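Local coordinates for RIM-binding protein, isoform F (Drosophila melanogaster, PDB 6Q9M) that couples synaptic vesicle recruitment to release sites at the active zone and carries a central array of fibronectin type III domains, at residues S127-V132 against A167-A172; A91-I96 against W122-S127; Q213-E218 against I226-Q231; A279-T284 against A292-I297. All blocks are in the same frame, centred on the assembly; numbering follows the deposited sequence.

Contact 1: residues S127-V132 against A167-A172; sequences SNHQHV and AKHLRA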
# COMPACT_ATOMS: atom_id res chain seq x y z
N SER A 127 8.03 -12.53 3.14
CA SER A 127 8.35 -12.12 1.78
C SER A 127 9.20 -13.15 1.03
O SER A 127 9.68 -12.84 -0.06
CB SER A 127 9.06 -10.77 1.80
OG SER A 127 10.20 -10.87 2.62
N ASN A 128 9.39 -14.34 1.60
CA ASN A 128 9.98 -15.46 0.88
C ASN A 128 8.96 -16.20 0.02
O ASN A 128 9.36 -17.05 -0.77
CB ASN A 128 10.62 -16.46 1.85
CG ASN A 128 11.79 -15.88 2.64
OD1 ASN A 128 12.72 -15.30 2.08
ND2 ASN A 128 11.75 -16.07 3.95
N HIS A 129 7.68 -15.90 0.17
CA HIS A 129 6.62 -16.61 -0.55
C HIS A 129 6.32 -15.94 -1.88
O HIS A 129 6.35 -14.72 -2.01
CB HIS A 129 5.33 -16.64 0.27
CG HIS A 129 5.38 -17.55 1.46
ND1 HIS A 129 6.33 -17.41 2.45
CD2 HIS A 129 4.61 -18.59 1.81
CE1 HIS A 129 6.13 -18.34 3.37
NE2 HIS A 129 5.09 -19.07 3.01
N GLN A 130 5.94 -16.76 -2.85
CA GLN A 130 5.26 -16.23 -4.02
C GLN A 130 3.87 -15.75 -3.64
O GLN A 130 3.24 -16.28 -2.71
CB GLN A 130 5.18 -17.28 -5.12
CG GLN A 130 6.52 -17.80 -5.57
CD GLN A 130 6.39 -18.71 -6.77
OE1 GLN A 130 6.52 -18.28 -7.92
NE2 GLN A 130 6.13 -19.98 -6.51
N HIS A 131 3.37 -14.76 -4.37
CA HIS A 131 2.04 -14.25 -4.12
C HIS A 131 1.24 -14.26 -5.41
O HIS A 131 1.79 -14.08 -6.50
CB HIS A 131 2.09 -12.86 -3.51
CG HIS A 131 2.66 -12.84 -2.13
ND1 HIS A 131 1.91 -13.16 -1.01
CD2 HIS A 131 3.90 -12.56 -1.68
CE1 HIS A 131 2.68 -13.06 0.06
NE2 HIS A 131 3.89 -12.70 -0.32
N VAL A 132 -0.07 -14.47 -5.27
CA VAL A 132 -0.99 -14.59 -6.38
C VAL A 132 -1.97 -13.43 -6.30
O VAL A 132 -2.64 -13.25 -5.28
CB VAL A 132 -1.74 -15.93 -6.34
CG1 VAL A 132 -2.90 -15.91 -7.29
CG2 VAL A 132 -0.81 -17.08 -6.70
N ALA A 167 -0.53 -15.83 -0.46
CA ALA A 167 0.80 -16.41 -0.56
C ALA A 167 0.70 -17.88 -0.91
O ALA A 167 -0.03 -18.62 -0.26
CB ALA A 167 1.56 -16.25 0.76
N LYS A 168 1.40 -18.30 -1.96
CA LYS A 168 1.48 -19.73 -2.22
C LYS A 168 2.57 -20.32 -1.34
O LYS A 168 3.56 -19.65 -1.01
CB LYS A 168 1.73 -20.02 -3.69
CG LYS A 168 1.33 -21.45 -4.09
CD LYS A 168 -0.07 -21.81 -3.58
CE LYS A 168 -0.12 -23.24 -3.02
NZ LYS A 168 -1.29 -23.50 -2.13
N HIS A 169 2.39 -21.58 -0.93
CA HIS A 169 3.25 -22.16 0.10
C HIS A 169 4.68 -22.35 -0.41
O HIS A 169 4.91 -22.62 -1.59
CB HIS A 169 2.68 -23.51 0.57
CG HIS A 169 3.10 -23.90 1.96
ND1 HIS A 169 4.09 -23.24 2.65
CD2 HIS A 169 2.67 -24.89 2.78
CE1 HIS A 169 4.25 -23.80 3.84
NE2 HIS A 169 3.40 -24.80 3.94
N LEU A 170 5.63 -22.20 0.51
CA LEU A 170 7.06 -22.27 0.20
C LEU A 170 7.54 -23.71 0.23
O LEU A 170 7.22 -24.46 1.16
CB LEU A 170 7.87 -21.40 1.17
CG LEU A 170 8.17 -21.82 2.63
CD1 LEU A 170 9.33 -21.02 3.21
CD2 LEU A 170 6.94 -21.71 3.54
N ARG A 171 8.29 -24.11 -0.79
CA ARG A 171 8.88 -25.44 -0.87
C ARG A 171 10.38 -25.31 -0.59
O ARG A 171 11.08 -24.57 -1.29
CB ARG A 171 8.63 -26.08 -2.24
CG ARG A 171 8.65 -27.60 -2.26
CD ARG A 171 7.46 -28.21 -1.52
NE ARG A 171 7.86 -28.81 -0.25
CZ ARG A 171 7.00 -29.24 0.67
NH1 ARG A 171 5.69 -29.14 0.46
NH2 ARG A 171 7.44 -29.77 1.80
N ALA A 172 10.86 -26.03 0.43
CA ALA A 172 12.25 -25.90 0.83
C ALA A 172 13.18 -26.24 -0.33
O ALA A 172 12.84 -27.01 -1.23
CB ALA A 172 12.54 -26.81 2.03
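His-129 reaches over to Ala-167, Lys-168 and Leu-170, and its imidazole ring does most of the touching. Its CB starts against the methyl group of Ala-167, 3.8 Å from Ala-167 CB. Farther out, CD2 of His-129 comes within 3.2 Å of Lys-168 O, at a slant to the ring. At the tip, NE2 of His-129 lies 3.3 Å from Leu-170 CD2, and CE1 touches the same methyl. One face of the ring is covered by Leu-170 CB, which stands 4.2 Å from the ring centroid and 14° off its normal, a CH-pi contact. CB already points toward the 167-170 chain, and chi1 of -71°, with CG anti to the carbonyl carbon, leaves the ring beside the backbone N.

Next to the ring the backbone takes over. Lys-168 N donates to Gln-130 O over 2.8 Å, and the CA-H of Ala-167 points at the same oxygen, which therefore has two partners. The buried His-131 ring brings CE1 to 3.5 Å from Ala-167 CB, while Trp-122 meets that ring edge-to-face. His-131 and Ala-167 form an antiparallel, non-hydrogen-bonded pair with their CA atoms 4.3 Å apart. This pairing, where strand 131-135 opens and strand 160-167 closes, is characteristic of neighbouring C and F strands in a fibronectin type III sandwich.

Contact 2: residues A91-I96 against W122-S127; sequences ACTMII and WLPANS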
# COMPACT_ATOMS: atom_id res chain seq x y z
N ALA A 91 9.56 -5.70 1.13
CA ALA A 91 10.37 -6.56 0.30
C ALA A 91 11.14 -7.59 1.10
O ALA A 91 11.51 -8.62 0.54
CB ALA A 91 11.34 -5.75 -0.55
N CYS A 92 11.41 -7.34 2.37
CA CYS A 92 12.14 -8.29 3.21
C CYS A 92 11.53 -8.23 4.60
O CYS A 92 11.94 -7.42 5.44
CB CYS A 92 13.63 -7.98 3.23
SG CYS A 92 14.61 -9.32 3.93
N THR A 93 10.56 -9.10 4.84
CA THR A 93 9.80 -9.03 6.08
C THR A 93 9.22 -10.39 6.43
O THR A 93 8.96 -11.22 5.55
CB THR A 93 8.67 -8.01 6.00
OG1 THR A 93 8.22 -7.73 7.34
CG2 THR A 93 7.49 -8.56 5.17
N MET A 94 9.04 -10.61 7.73
CA MET A 94 8.42 -11.83 8.22
C MET A 94 7.82 -11.58 9.60
O MET A 94 8.29 -10.72 10.36
CB MET A 94 9.41 -13.00 8.28
CG MET A 94 10.50 -12.81 9.33
SD MET A 94 11.53 -14.29 9.55
CE MET A 94 12.64 -13.72 10.84
N ILE A 95 6.78 -12.34 9.91
CA ILE A 95 6.12 -12.25 11.20
C ILE A 95 6.42 -13.51 11.99
O ILE A 95 6.39 -14.62 11.44
CB ILE A 95 4.60 -12.06 11.02
CG1 ILE A 95 4.34 -10.77 10.24
CG2 ILE A 95 3.92 -12.03 12.36
CD1 ILE A 95 2.91 -10.63 9.77
N ILE A 96 6.73 -13.32 13.27
CA ILE A 96 7.03 -14.41 14.19
C ILE A 96 6.13 -14.26 15.41
O ILE A 96 5.57 -13.20 15.68
CB ILE A 96 8.50 -14.40 14.61
CG1 ILE A 96 8.79 -13.10 15.37
CG2 ILE A 96 9.39 -14.48 13.39
CD1 ILE A 96 10.19 -13.02 15.91
N TRP A 122 0.85 -4.62 -1.54
CA TRP A 122 0.47 -5.34 -0.34
C TRP A 122 1.67 -5.45 0.59
O TRP A 122 2.80 -5.11 0.24
CB TRP A 122 -0.09 -6.73 -0.66
CG TRP A 122 0.86 -7.63 -1.38
CD1 TRP A 122 1.67 -8.57 -0.83
CD2 TRP A 122 1.09 -7.68 -2.80
NE1 TRP A 122 2.39 -9.22 -1.81
CE2 TRP A 122 2.05 -8.68 -3.03
CE3 TRP A 122 0.57 -6.98 -3.89
CZ2 TRP A 122 2.53 -8.99 -4.31
CZ3 TRP A 122 1.02 -7.29 -5.14
CH2 TRP A 122 2.00 -8.29 -5.35
N LEU A 123 1.39 -5.91 1.81
CA LEU A 123 2.41 -6.23 2.79
C LEU A 123 2.35 -7.72 3.03
O LEU A 123 1.36 -8.21 3.60
CB LEU A 123 2.19 -5.46 4.09
CG LEU A 123 3.24 -5.64 5.20
CD1 LEU A 123 4.65 -5.32 4.68
CD2 LEU A 123 2.92 -4.78 6.43
N PRO A 124 3.32 -8.50 2.57
CA PRO A 124 3.28 -9.94 2.80
C PRO A 124 3.49 -10.23 4.28
O PRO A 124 4.05 -9.43 5.02
CB PRO A 124 4.44 -10.48 1.96
CG PRO A 124 5.38 -9.33 1.82
CD PRO A 124 4.54 -8.08 1.86
N ALA A 125 2.99 -11.40 4.71
CA ALA A 125 3.33 -11.91 6.02
C ALA A 125 4.73 -12.50 6.04
O ALA A 125 5.40 -12.46 7.09
CB ALA A 125 2.33 -12.97 6.47
N ASN A 126 5.20 -13.03 4.92
CA ASN A 126 6.57 -13.54 4.79
C ASN A 126 7.00 -13.34 3.34
O ASN A 126 6.40 -13.91 2.43
CB ASN A 126 6.65 -15.02 5.18
CG ASN A 126 8.07 -15.54 5.18
OD1 ASN A 126 8.81 -15.38 4.21
ND2 ASN A 126 8.47 -16.16 6.29
N SER A 127 8.03 -12.53 3.14
CA SER A 127 8.35 -12.12 1.78
C SER A 127 9.20 -13.15 1.03
O SER A 127 9.68 -12.84 -0.06
CB SER A 127 9.06 -10.77 1.80
OG SER A 127 10.20 -10.87 2.62
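Met-94 and Asn-126 face each other in a single backbone bridge, supported on one side by Ser-127 N donating to Thr-93 O over 2.9 Å, and on the other by a weak, bent bond from Ile-95 N to Ala-125 O. Two CA-H groups add to it, that of Asn-126 directed at Thr-93 O and that of Met-94 at Ala-125 O.

Among the side chains, Ser-127 acts as an extension of the backbone. Its OG accepts Thr-93 N at 2.9 Å with a nearly straight N-H...O angle of 166°, so Thr-93 is held through both its N-H and its carbonyl by one residue. A chi1 of 56° lodges OG between the serine's own N and carbonyl carbon, from where it faces strand 93-96. The Thr-93 and Pro-124 side chains cross obliquely, CG2 of Thr-93 lying 4.0 Å from Pro-124 CG and 3.6 Å from Pro-124 O. Arg-74 NH1 ties this pair together from outside, bonding both Thr-93 OG1 and Pro-124 O. Ile-95 ends against Ala-125, CD1 to CB 4.1 Å. The amide of Asn-126 sets ND2 3.9 Å from Met-94 CB, while OD1 accepts a hydrogen bond from Asn-128 N.

The contact joins two successive fibronectin type III domains and is largely buried. On the first domain's side, strand 93-96 is the edge of its sheet, paired with strand 73-81, with Met-94 resting on Leu-14 and Leu-16 of strand 12-20; on the second domain's side, the 124-127 loop continues strand 118-123 and leads on to strand 131-135.

Contact 3: residues Q213-E218 against I226-Q231; sequences QEIQLE and ILVTWQ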
# COMPACT_ATOMS: atom_id res chain seq x y z
N GLN A 213 -14.04 11.87 -4.70
CA GLN A 213 -14.10 10.83 -3.68
C GLN A 213 -14.02 11.45 -2.29
O GLN A 213 -13.87 12.67 -2.14
CB GLN A 213 -12.98 9.81 -3.89
CG GLN A 213 -12.91 9.26 -5.30
CD GLN A 213 -12.09 7.99 -5.37
OE1 GLN A 213 -11.16 7.89 -6.17
NE2 GLN A 213 -12.41 7.03 -4.51
N GLU A 214 -14.10 10.59 -1.28
CA GLU A 214 -13.98 10.97 0.12
C GLU A 214 -14.95 12.09 0.47
O GLU A 214 -14.61 13.08 1.12
CB GLU A 214 -12.54 11.37 0.45
CG GLU A 214 -11.56 10.20 0.42
CD GLU A 214 -10.11 10.63 0.59
OE1 GLU A 214 -9.87 11.82 0.89
OE2 GLU A 214 -9.21 9.78 0.42
N ILE A 215 -16.20 11.90 0.05
CA ILE A 215 -17.26 12.84 0.39
C ILE A 215 -17.62 12.67 1.85
O ILE A 215 -17.88 11.55 2.32
CB ILE A 215 -18.48 12.61 -0.51
CG1 ILE A 215 -18.08 12.66 -1.99
CG2 ILE A 215 -19.57 13.59 -0.14
CD1 ILE A 215 -17.90 11.29 -2.60
N GLN A 216 -17.66 13.78 2.58
CA GLN A 216 -18.16 13.76 3.95
C GLN A 216 -19.03 14.98 4.18
O GLN A 216 -19.05 15.93 3.39
CB GLN A 216 -17.02 13.74 4.98
CG GLN A 216 -15.74 13.11 4.49
CD GLN A 216 -14.63 13.21 5.50
OE1 GLN A 216 -14.73 13.93 6.49
NE2 GLN A 216 -13.54 12.49 5.25
N LEU A 217 -19.72 14.97 5.31
CA LEU A 217 -20.67 16.03 5.60
C LEU A 217 -20.74 16.23 7.10
O LEU A 217 -20.65 15.26 7.87
CB LEU A 217 -22.04 15.67 5.04
CG LEU A 217 -23.08 16.79 5.03
CD1 LEU A 217 -23.87 16.71 3.74
CD2 LEU A 217 -23.99 16.68 6.25
N GLU A 218 -20.88 17.49 7.52
CA GLU A 218 -21.09 17.83 8.92
C GLU A 218 -21.75 19.20 9.00
O GLU A 218 -21.79 19.95 8.02
CB GLU A 218 -19.78 17.79 9.71
CG GLU A 218 -18.72 18.76 9.21
CD GLU A 218 -17.47 18.72 10.06
OE1 GLU A 218 -17.39 19.47 11.05
OE2 GLU A 218 -16.56 17.92 9.73
N ILE A 226 -24.55 23.47 6.73
CA ILE A 226 -23.79 22.22 6.74
C ILE A 226 -22.57 22.40 5.85
O ILE A 226 -22.59 23.17 4.88
CB ILE A 226 -24.64 21.01 6.31
CG1 ILE A 226 -25.57 21.36 5.16
CG2 ILE A 226 -25.43 20.47 7.50
CD1 ILE A 226 -24.90 21.43 3.81
N LEU A 227 -21.50 21.70 6.20
CA LEU A 227 -20.26 21.74 5.44
C LEU A 227 -20.00 20.39 4.79
O LEU A 227 -19.66 19.42 5.48
CB LEU A 227 -19.09 22.17 6.32
CG LEU A 227 -17.85 22.47 5.48
CD1 LEU A 227 -17.83 23.92 5.06
CD2 LEU A 227 -16.60 22.10 6.25
N VAL A 228 -20.15 20.33 3.47
CA VAL A 228 -19.82 19.14 2.70
C VAL A 228 -18.41 19.33 2.14
O VAL A 228 -18.05 20.42 1.68
CB VAL A 228 -20.84 18.89 1.57
CG1 VAL A 228 -21.12 20.18 0.82
CG2 VAL A 228 -20.36 17.80 0.63
N THR A 229 -17.60 18.27 2.23
CA THR A 229 -16.23 18.28 1.76
C THR A 229 -16.00 17.08 0.86
O THR A 229 -16.76 16.11 0.89
CB THR A 229 -15.24 18.22 2.93
OG1 THR A 229 -15.31 16.92 3.54
CG2 THR A 229 -15.57 19.29 3.96
N TRP A 230 -14.94 17.16 0.05
CA TRP A 230 -14.60 16.10 -0.88
C TRP A 230 -13.15 16.28 -1.31
O TRP A 230 -12.57 17.35 -1.17
CB TRP A 230 -15.52 16.09 -2.10
CG TRP A 230 -15.44 17.35 -2.87
CD1 TRP A 230 -14.59 17.66 -3.90
CD2 TRP A 230 -16.25 18.51 -2.67
NE1 TRP A 230 -14.82 18.94 -4.35
CE2 TRP A 230 -15.84 19.48 -3.60
CE3 TRP A 230 -17.29 18.82 -1.79
CZ2 TRP A 230 -16.43 20.73 -3.67
CZ3 TRP A 230 -17.87 20.05 -1.86
CH2 TRP A 230 -17.45 20.99 -2.79
N GLN A 231 -12.58 15.20 -1.85
CA GLN A 231 -11.22 15.24 -2.36
C GLN A 231 -11.20 15.77 -3.78
O GLN A 231 -11.89 15.22 -4.65
CB GLN A 231 -10.58 13.85 -2.32
CG GLN A 231 -9.16 13.81 -2.89
CD GLN A 231 -8.89 12.56 -3.72
OE1 GLN A 231 -9.33 11.46 -3.39
NE2 GLN A 231 -8.16 12.73 -4.82
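Gln-216 and Thr-229 satisfy each other's backbone N-H and C=O: Gln-216 N donates to Thr-229 O, and Thr-229 N to Gln-216 O, both over 3.0 Å and both nearly straight. The next hydrogen-bonded pair is less even. Glu-218 N reaches Leu-227 O at 3.1 Å, while the return bond from Leu-227 N to Glu-218 O is modelled so short that its length is doubtful. Between these pairs, the CA-H groups of Leu-217 and Val-228 point at Leu-227 O and Gln-216 O, giving each carbonyl a secondary contact.

Past Ile-215 the register slips by one residue. Glu-214 has a left-handed backbone conformation and turns the chain, after which Gln-213 O accepts Gln-231 N at 2.9 Å. On its far side strand 225-231 has further backbone hydrogen bonds, Val-228 with Ala-265 and Trp-230 with Asp-263, in strand 264-268 and just before it.

On the face of Gln-216, Thr-229 and Glu-218, which also carries Leu-227, Gln-216 CB lies alongside Thr-229 OG1, 3.9 Å away. The carboxylate of Glu-214 and the amide of Gln-231 meet obliquely with planes 59° apart, near one another without bonding. The apolar face carries Ile-215, Leu-217, Ile-226 and Val-228, with Leu-217 CD2 4.2 Å from Ile-226 CG2. Trp-230 extends away to meet Tyr-245 edge-to-face. Strands inclined at 163°, one face mostly polar and the other apolar, are consistent with the A-B hairpin of an immunoglobulin-like, fibronectin type III sandwich.

Contact 4: residues A279-T284 against A292-I297; sequences AVTIRT and ADSAPI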
# COMPACT_ATOMS: atom_id res chain seq x y z
N ALA A 279 -27.90 13.81 2.59
CA ALA A 279 -27.50 12.71 1.72
C ALA A 279 -27.61 13.06 0.22
O ALA A 279 -28.41 12.47 -0.51
CB ALA A 279 -28.34 11.47 2.04
N VAL A 280 -26.79 14.03 -0.21
CA VAL A 280 -26.75 14.51 -1.59
C VAL A 280 -25.36 14.16 -2.17
O VAL A 280 -24.46 13.76 -1.44
CB VAL A 280 -27.11 16.01 -1.71
CG1 VAL A 280 -26.73 16.66 -3.07
CG2 VAL A 280 -28.63 16.18 -1.48
N THR A 281 -25.24 14.25 -3.49
CA THR A 281 -24.05 13.91 -4.27
C THR A 281 -23.37 15.16 -4.85
O THR A 281 -23.95 16.25 -4.88
CB THR A 281 -24.42 12.93 -5.40
OG1 THR A 281 -25.45 12.05 -4.96
CG2 THR A 281 -23.25 12.10 -5.77
N ILE A 282 -22.11 14.98 -5.28
CA ILE A 282 -21.31 16.00 -5.95
C ILE A 282 -20.93 15.52 -7.35
O ILE A 282 -20.70 14.33 -7.59
CB ILE A 282 -20.03 16.36 -5.17
CG1 ILE A 282 -20.37 16.68 -3.72
CG2 ILE A 282 -19.30 17.53 -5.83
CD1 ILE A 282 -19.82 15.68 -2.80
N ARG A 283 -20.85 16.47 -8.27
CA ARG A 283 -20.46 16.21 -9.64
C ARG A 283 -19.21 17.01 -10.00
O ARG A 283 -19.11 18.19 -9.65
CB ARG A 283 -21.59 16.59 -10.59
CG ARG A 283 -22.66 15.56 -10.69
CD ARG A 283 -24.02 16.24 -10.53
NE ARG A 283 -25.05 15.22 -10.40
CZ ARG A 283 -26.34 15.47 -10.32
NH1 ARG A 283 -26.77 16.72 -10.32
NH2 ARG A 283 -27.18 14.47 -10.18
N THR A 284 -18.26 16.36 -10.66
CA THR A 284 -17.14 17.09 -11.24
C THR A 284 -17.55 17.70 -12.57
O THR A 284 -18.04 17.00 -13.47
CB THR A 284 -15.92 16.20 -11.45
OG1 THR A 284 -15.61 15.52 -10.23
CG2 THR A 284 -14.73 17.06 -11.86
N ALA A 292 -20.39 11.76 -13.91
CA ALA A 292 -21.44 11.08 -13.17
C ALA A 292 -21.34 11.42 -11.68
O ALA A 292 -20.35 11.99 -11.19
CB ALA A 292 -21.32 9.57 -13.36
N ASP A 293 -22.40 11.08 -10.95
CA ASP A 293 -22.46 11.40 -9.53
C ASP A 293 -21.59 10.46 -8.70
O ASP A 293 -21.48 9.27 -8.98
CB ASP A 293 -23.91 11.36 -9.06
CG ASP A 293 -24.72 12.49 -9.62
OD1 ASP A 293 -24.40 12.93 -10.74
OD2 ASP A 293 -25.66 12.95 -8.95
N SER A 294 -21.00 11.02 -7.64
CA SER A 294 -20.17 10.27 -6.72
C SER A 294 -21.00 9.38 -5.80
O SER A 294 -22.22 9.23 -5.94
CB SER A 294 -19.31 11.23 -5.90
OG SER A 294 -20.09 12.02 -5.02
N ALA A 295 -20.31 8.75 -4.86
CA ALA A 295 -20.97 7.92 -3.86
C ALA A 295 -21.70 8.78 -2.84
O ALA A 295 -21.11 9.71 -2.28
CB ALA A 295 -19.95 7.03 -3.15
N PRO A 296 -22.99 8.52 -2.57
CA PRO A 296 -23.70 9.30 -1.55
C PRO A 296 -23.18 9.00 -0.15
O PRO A 296 -22.65 7.92 0.12
CB PRO A 296 -25.16 8.85 -1.71
CG PRO A 296 -25.07 7.50 -2.33
CD PRO A 296 -23.87 7.54 -3.23
N ILE A 297 -23.33 9.98 0.74
CA ILE A 297 -22.92 9.82 2.14
C ILE A 297 -24.07 10.12 3.09
O ILE A 297 -25.14 10.57 2.67
CB ILE A 297 -21.72 10.74 2.45
CG1 ILE A 297 -20.65 10.61 1.36
CG2 ILE A 297 -21.14 10.45 3.84
CD1 ILE A 297 -19.94 9.28 1.34
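Thr-281 presses its methyl group into the backbone of Ser-294, the tightest part of a contact between what are probably the F-strand region and the terminal G-strand region of this immunoglobulin-like sandwich. The two chains run roughly antiparallel, their end-to-end directions 152° apart. CG2 of Thr-281 lies 3.1 Å from Ser-294 O, equally near Ser-294 N, and 3.2 Å from Ser-294 OG. CG2 is roughly anti to the threonine's backbone N; chi1, measured to OG1, is -35°, well short of the usual staggered value, which suggests some strain. Asp-293 CB also closes in, 3.4 Å from Thr-281 CG2, the two side chains crossing at about a right angle. Ile-282 and Ser-294 belong to the buried side, where both pack on Ile-215.

Regular sheet bonding is thin here: Ser-294 N donates to Ile-282 O over a weak 3.3 Å. On the solvent side Arg-283, exposed, and Asp-293, partly so, form a salt bridge. NE of Arg-283 faces Asp-293 OD1 and NH2 faces OD2, but the modelled separations are too short to be trusted, so the pairing is firmer than its exact geometry. The far end is looser, reduced to Ala-279 and Ile-297, where a CA-H points from the alanine at the carbonyl and Ala-279 CB lies 3.4 Å from Ile-297 O.

Contact 2 is the most buried of the four and the one that joins two domains, while contacts 1 and 3 lie at the surface and contact 4 is partly buried. Contacts 1 and 2 share Ser-127 and touch through the His-131 ring, packed on Pro-124 and Trp-122. At the other end of the chain, about 36 to 42 Å away between centres, contacts 3 and 4 belong to one domain and meet at Ile-215, whose CG2 is 3.4 Å from Ile-282 CD1. Their chemistry differs accordingly: regular backbone pairing in contact 3, a serine hydroxyl replacing part of it in contact 2, imidazole packing in contact 1 and a salt bridge on the solvent side in contact 4.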